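Local coordinates for protein putative pectin lyase (Geobacillus virus E2, PDB 7CHU) that serves as a tailspike of a deep-sea thermophilic bacteriophage, a trimeric pectate-lyase-like protein that probably recognises or degrades polysaccharide on the host cell surface, at residues Asp440-Asn452 with Val461-Gly473. Sequence-based numbering, arbitrary orientation.
Sequences DNTVDGVAFVGAN and VTLTTLLNVTLDG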
loop_
_atom_site.group_PDB
_atom_site.type_symbol
_atom_site.label_atom_id
_atom_site.label_comp_id
_atom_site.label_asym_id
_atom_site.label_seq_id
_atom_site.Cartn_x
_atom_site.Cartn_y
_atom_site.Cartn_z
ATOM N N ASP A 440 27.463 1.853 28.930
ATOM C CA ASP A 440 28.361 0.722 28.706
ATOM C C ASP A 440 29.804 1.118 29.024
ATOM O O ASP A 440 30.745 0.808 28.285
ATOM C CB ASP A 440 28.214 0.122 27.299
ATOM C CG ASP A 440 28.235 1.147 26.174
ATOM O OD1 ASP A 440 28.899 2.194 26.324
ATOM O OD2 ASP A 440 27.583 0.884 25.120
ATOM N N ASN A 441 29.981 1.808 30.144
ATOM C CA ASN A 441 31.301 2.061 30.701
ATOM C C ASN A 441 31.232 1.874 32.214
ATOM O O ASN A 441 30.174 2.047 32.835
ATOM C CB ASN A 441 31.832 3.455 30.304
ATOM C CG ASN A 441 31.082 4.603 30.970
ATOM O OD1 ASN A 441 31.254 4.870 32.160
ATOM N ND2 ASN A 441 30.292 5.318 30.192
ATOM N N THR A 442 32.368 1.469 32.799
ATOM C CA THR A 442 32.415 1.033 34.194
ATOM C C THR A 442 32.307 2.179 35.188
ATOM O O THR A 442 32.039 1.925 36.370
ATOM C CB THR A 442 33.732 0.302 34.479
ATOM O OG1 THR A 442 34.804 1.166 34.118
ATOM C CG2 THR A 442 33.831 -0.991 33.674
ATOM N N VAL A 443 32.565 3.418 34.762
ATOM C CA VAL A 443 32.378 4.562 35.648
ATOM C C VAL A 443 30.886 4.853 35.878
ATOM O O VAL A 443 30.457 5.100 37.010
ATOM C CB VAL A 443 33.120 5.790 35.074
ATOM C CG1 VAL A 443 32.985 6.964 36.014
ATOM C CG2 VAL A 443 34.592 5.479 34.860
ATOM N N ASP A 444 30.072 4.835 34.816
ATOM C CA ASP A 444 28.662 5.229 34.930
ATOM C C ASP A 444 27.765 4.092 35.405
ATOM O O ASP A 444 26.873 4.309 36.237
ATOM C CB ASP A 444 28.142 5.718 33.586
ATOM C CG ASP A 444 28.824 6.971 33.115
ATOM O OD1 ASP A 444 29.270 7.755 33.982
ATOM O OD2 ASP A 444 28.885 7.172 31.876
ATOM N N GLY A 445 27.945 2.894 34.839
ATOM C CA GLY A 445 27.050 1.792 35.132
ATOM C C GLY A 445 25.610 2.206 34.875
ATOM O O GLY A 445 25.301 2.913 33.905
ATOM N N VAL A 446 24.726 1.825 35.794
ATOM C CA VAL A 446 23.342 2.289 35.791
ATOM C C VAL A 446 23.273 3.524 36.682
ATOM O O VAL A 446 23.616 3.446 37.871
ATOM C CB VAL A 446 22.392 1.198 36.305
ATOM C CG1 VAL A 446 20.952 1.711 36.286
ATOM C CG2 VAL A 446 22.529 -0.112 35.459
ATOM N N ALA A 447 22.847 4.662 36.117
ATOM C CA ALA A 447 22.817 5.918 36.856
ATOM C C ALA A 447 21.397 6.454 36.993
ATOM O O ALA A 447 20.559 6.300 36.100
ATOM C CB ALA A 447 23.701 6.982 36.191
ATOM N N PHE A 448 21.144 7.088 38.136
ATOM C CA PHE A 448 19.885 7.747 38.456
ATOM C C PHE A 448 20.144 9.246 38.526
ATOM O O PHE A 448 21.105 9.676 39.178
ATOM C CB PHE A 448 19.346 7.236 39.792
ATOM C CG PHE A 448 19.034 5.777 39.791
ATOM C CD1 PHE A 448 20.054 4.829 39.822
ATOM C CD2 PHE A 448 17.707 5.343 39.716
ATOM C CE1 PHE A 448 19.763 3.481 39.799
ATOM C CE2 PHE A 448 17.397 3.989 39.693
ATOM C CZ PHE A 448 18.434 3.051 39.745
ATOM N N VAL A 449 19.304 10.031 37.849
ATOM C CA VAL A 449 19.558 11.446 37.608
ATOM C C VAL A 449 18.284 12.219 37.911
ATOM O O VAL A 449 17.178 11.679 37.838
ATOM C CB VAL A 449 20.025 11.726 36.154
ATOM C CG1 VAL A 449 21.422 11.145 35.909
ATOM C CG2 VAL A 449 19.029 11.157 35.138
ATOM N N GLY A 450 18.451 13.489 38.290
ATOM C CA GLY A 450 17.300 14.342 38.538
ATOM C C GLY A 450 17.650 15.814 38.574
ATOM O O GLY A 450 18.823 16.197 38.635
ATOM N N ALA A 451 16.606 16.642 38.532
ATOM C CA ALA A 451 16.755 18.091 38.540
ATOM C C ALA A 451 15.478 18.719 39.083
ATOM O O ALA A 451 14.376 18.180 38.911
ATOM C CB ALA A 451 17.065 18.634 37.140
ATOM N N ASN A 452 15.635 19.860 39.748
ATOM C CA ASN A 452 14.462 20.588 40.209
ATOM C C ASN A 452 13.703 21.220 39.042
ATOM O O ASN A 452 14.229 21.403 37.944
ATOM C CB ASN A 452 14.859 21.686 41.198
ATOM C CG ASN A 452 14.973 21.173 42.605
ATOM O OD1 ASN A 452 16.031 21.245 43.212
ATOM N ND2 ASN A 452 13.887 20.633 43.122
ATOM N N VAL A 461 18.422 22.501 31.710
ATOM C CA VAL A 461 18.672 22.154 33.105
ATOM C C VAL A 461 19.938 21.307 33.220
ATOM O O VAL A 461 20.433 20.734 32.245
ATOM C CB VAL A 461 17.472 21.412 33.738
ATOM C CG1 VAL A 461 16.246 22.303 33.743
ATOM C CG2 VAL A 461 17.188 20.095 32.988
ATOM N N THR A 462 20.461 21.244 34.440
ATOM C CA THR A 462 21.583 20.391 34.797
ATOM C C THR A 462 21.044 19.161 35.503
ATOM O O THR A 462 20.223 19.285 36.414
ATOM C CB THR A 462 22.560 21.144 35.705
ATOM O OG1 THR A 462 23.212 22.152 34.930
ATOM C CG2 THR A 462 23.610 20.206 36.288
ATOM N N LEU A 463 21.469 17.980 35.060
ATOM C CA LEU A 463 21.056 16.742 35.707
ATOM C C LEU A 463 22.073 16.363 36.784
ATOM O O LEU A 463 23.280 16.303 36.520
ATOM C CB LEU A 463 20.899 15.616 34.684
ATOM C CG LEU A 463 19.664 15.776 33.787
ATOM C CD1 LEU A 463 19.474 14.538 32.923
ATOM C CD2 LEU A 463 18.407 16.071 34.605
ATOM N N THR A 464 21.574 16.153 37.999
ATOM C CA THR A 464 22.379 15.735 39.141
ATOM C C THR A 464 22.378 14.215 39.229
ATOM O O THR A 464 21.313 13.592 39.216
ATOM C CB THR A 464 21.809 16.329 40.432
ATOM O OG1 THR A 464 21.774 17.750 40.319
ATOM C CG2 THR A 464 22.657 15.939 41.657
ATOM N N THR A 465 23.561 13.620 39.304
ATOM C CA THR A 465 23.633 12.178 39.471
ATOM C C THR A 465 23.331 11.843 40.925
ATOM O O THR A 465 23.982 12.365 41.837
ATOM C CB THR A 465 25.013 11.648 39.064
ATOM O OG1 THR A 465 25.248 11.904 37.674
ATOM C CG2 THR A 465 25.099 10.142 39.297
ATOM N N LEU A 466 22.348 10.976 41.145
ATOM C CA LEU A 466 21.943 10.622 42.500
ATOM C C LEU A 466 22.522 9.304 42.982
ATOM O O LEU A 466 22.691 9.118 44.192
ATOM C CB LEU A 466 20.412 10.552 42.585
ATOM C CG LEU A 466 19.754 11.819 42.041
ATOM C CD1 LEU A 466 18.228 11.651 41.851
ATOM C CD2 LEU A 466 20.054 12.957 42.976
ATOM N N LEU A 467 22.824 8.391 42.064
ATOM C CA LEU A 467 23.152 7.022 42.418
ATOM C C LEU A 467 23.743 6.365 41.179
ATOM O O LEU A 467 23.231 6.565 40.077
ATOM C CB LEU A 467 21.897 6.267 42.894
ATOM C CG LEU A 467 22.027 4.752 43.113
ATOM C CD1 LEU A 467 22.930 4.521 44.321
ATOM C CD2 LEU A 467 20.669 4.058 43.308
ATOM N N ASN A 468 24.836 5.623 41.354
ATOM C CA ASN A 468 25.393 4.776 40.309
ATOM C C ASN A 468 25.421 3.344 40.818
ATOM O O ASN A 468 25.810 3.094 41.962
ATOM C CB ASN A 468 26.810 5.202 39.911
ATOM C CG ASN A 468 26.850 6.551 39.247
ATOM O OD1 ASN A 468 27.026 7.570 39.918
ATOM N ND2 ASN A 468 26.716 6.574 37.919
ATOM N N VAL A 469 25.011 2.409 39.984
ATOM C CA VAL A 469 25.140 0.996 40.291
ATOM C C VAL A 469 26.170 0.463 39.315
ATOM O O VAL A 469 25.937 0.472 38.102
ATOM C CB VAL A 469 23.799 0.262 40.169
ATOM C CG1 VAL A 469 23.988 -1.248 40.312
ATOM C CG2 VAL A 469 22.822 0.798 41.225
ATOM N N THR A 470 27.337 0.071 39.817
ATOM C CA THR A 470 28.395 -0.415 38.930
ATOM C C THR A 470 28.898 -1.787 39.382
ATOM O O THR A 470 28.432 -2.361 40.363
ATOM C CB THR A 470 29.559 0.587 38.842
ATOM O OG1 THR A 470 30.409 0.478 39.999
ATOM C CG2 THR A 470 29.047 2.009 38.709
ATOM N N LEU A 471 29.884 -2.298 38.643
ATOM C CA LEU A 471 30.454 -3.603 38.931
ATOM C C LEU A 471 31.233 -3.610 40.229
ATOM O O LEU A 471 31.463 -4.685 40.787
ATOM C CB LEU A 471 31.371 -4.048 37.794
ATOM C CG LEU A 471 30.630 -4.548 36.548
ATOM C CD1 LEU A 471 31.550 -4.458 35.338
ATOM C CD2 LEU A 471 30.133 -5.961 36.742
ATOM N N ASP A 472 31.633 -2.452 40.740
ATOM C CA ASP A 472 32.417 -2.459 41.963
ATOM C C ASP A 472 31.720 -1.765 43.129
ATOM O O ASP A 472 32.275 -1.748 44.235
ATOM C CB ASP A 472 33.810 -1.870 41.705
ATOM C CG ASP A 472 33.774 -0.481 41.109
ATOM O OD1 ASP A 472 32.874 0.336 41.444
ATOM O OD2 ASP A 472 34.671 -0.186 40.295
ATOM N N GLY A 473 30.512 -1.227 42.941
ATOM C CA GLY A 473 29.752 -0.801 44.099
ATOM C C GLY A 473 28.424 -0.121 43.815
ATOM O O GLY A 473 28.163 0.297 42.678
HETATM O O HOH W 1 31.808 -1.039 36.909
HETATM O O HOH W 2 32.837 1.710 38.988
HETATM O O HOH W 3 26.947 8.878 36.081
HETATM O O HOH W 4 20.390 19.233 38.965
#
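Strands 446-451 and 464-469 pair as an antiparallel beta hairpin in the C-terminal part of the tailspike, beyond the parallel coils of its beta-helix. Val446 and Val469 exchange two backbone hydrogen bonds, as do Gly450 and Thr464. Between these pairs the register slips by one residue: Phe448 N donates to Leu467 O (2.9 Å), while Phe448 O accepts from Leu466 N (2.7 Å), so two leucines face one phenylalanine. On the side of the sheet that carries Phe448, Leu467 lies alongside it, pointing the same way; its CG stands anti to the backbone N (chi1 171°) and, with chi2 69°, CD2 comes to 3.6 Å from Phe448 CD1. Val469 CG2 meets the ring edge, 4.3 Å from Phe448 CE1. On the other side of the sheet the Asn468 amide passes beside the Ala447 methyl, and its ND2 donates to Asp444 O (2.8 Å, 160°), in the carbonyl plane on a lone pair. This ties the turn before strand 446-451 to its partner; in that turn, Asn441 OD1 accepts from Asp444 N in an Asx motif. Strand 433-438 flanks strand 446-451, and Phe448 packs against Phe448 of both neighbouring subunits, consistent with this side of the hairpin facing the centre of the trimer. The slipped register is a classic beta bulge within an antiparallel hairpin.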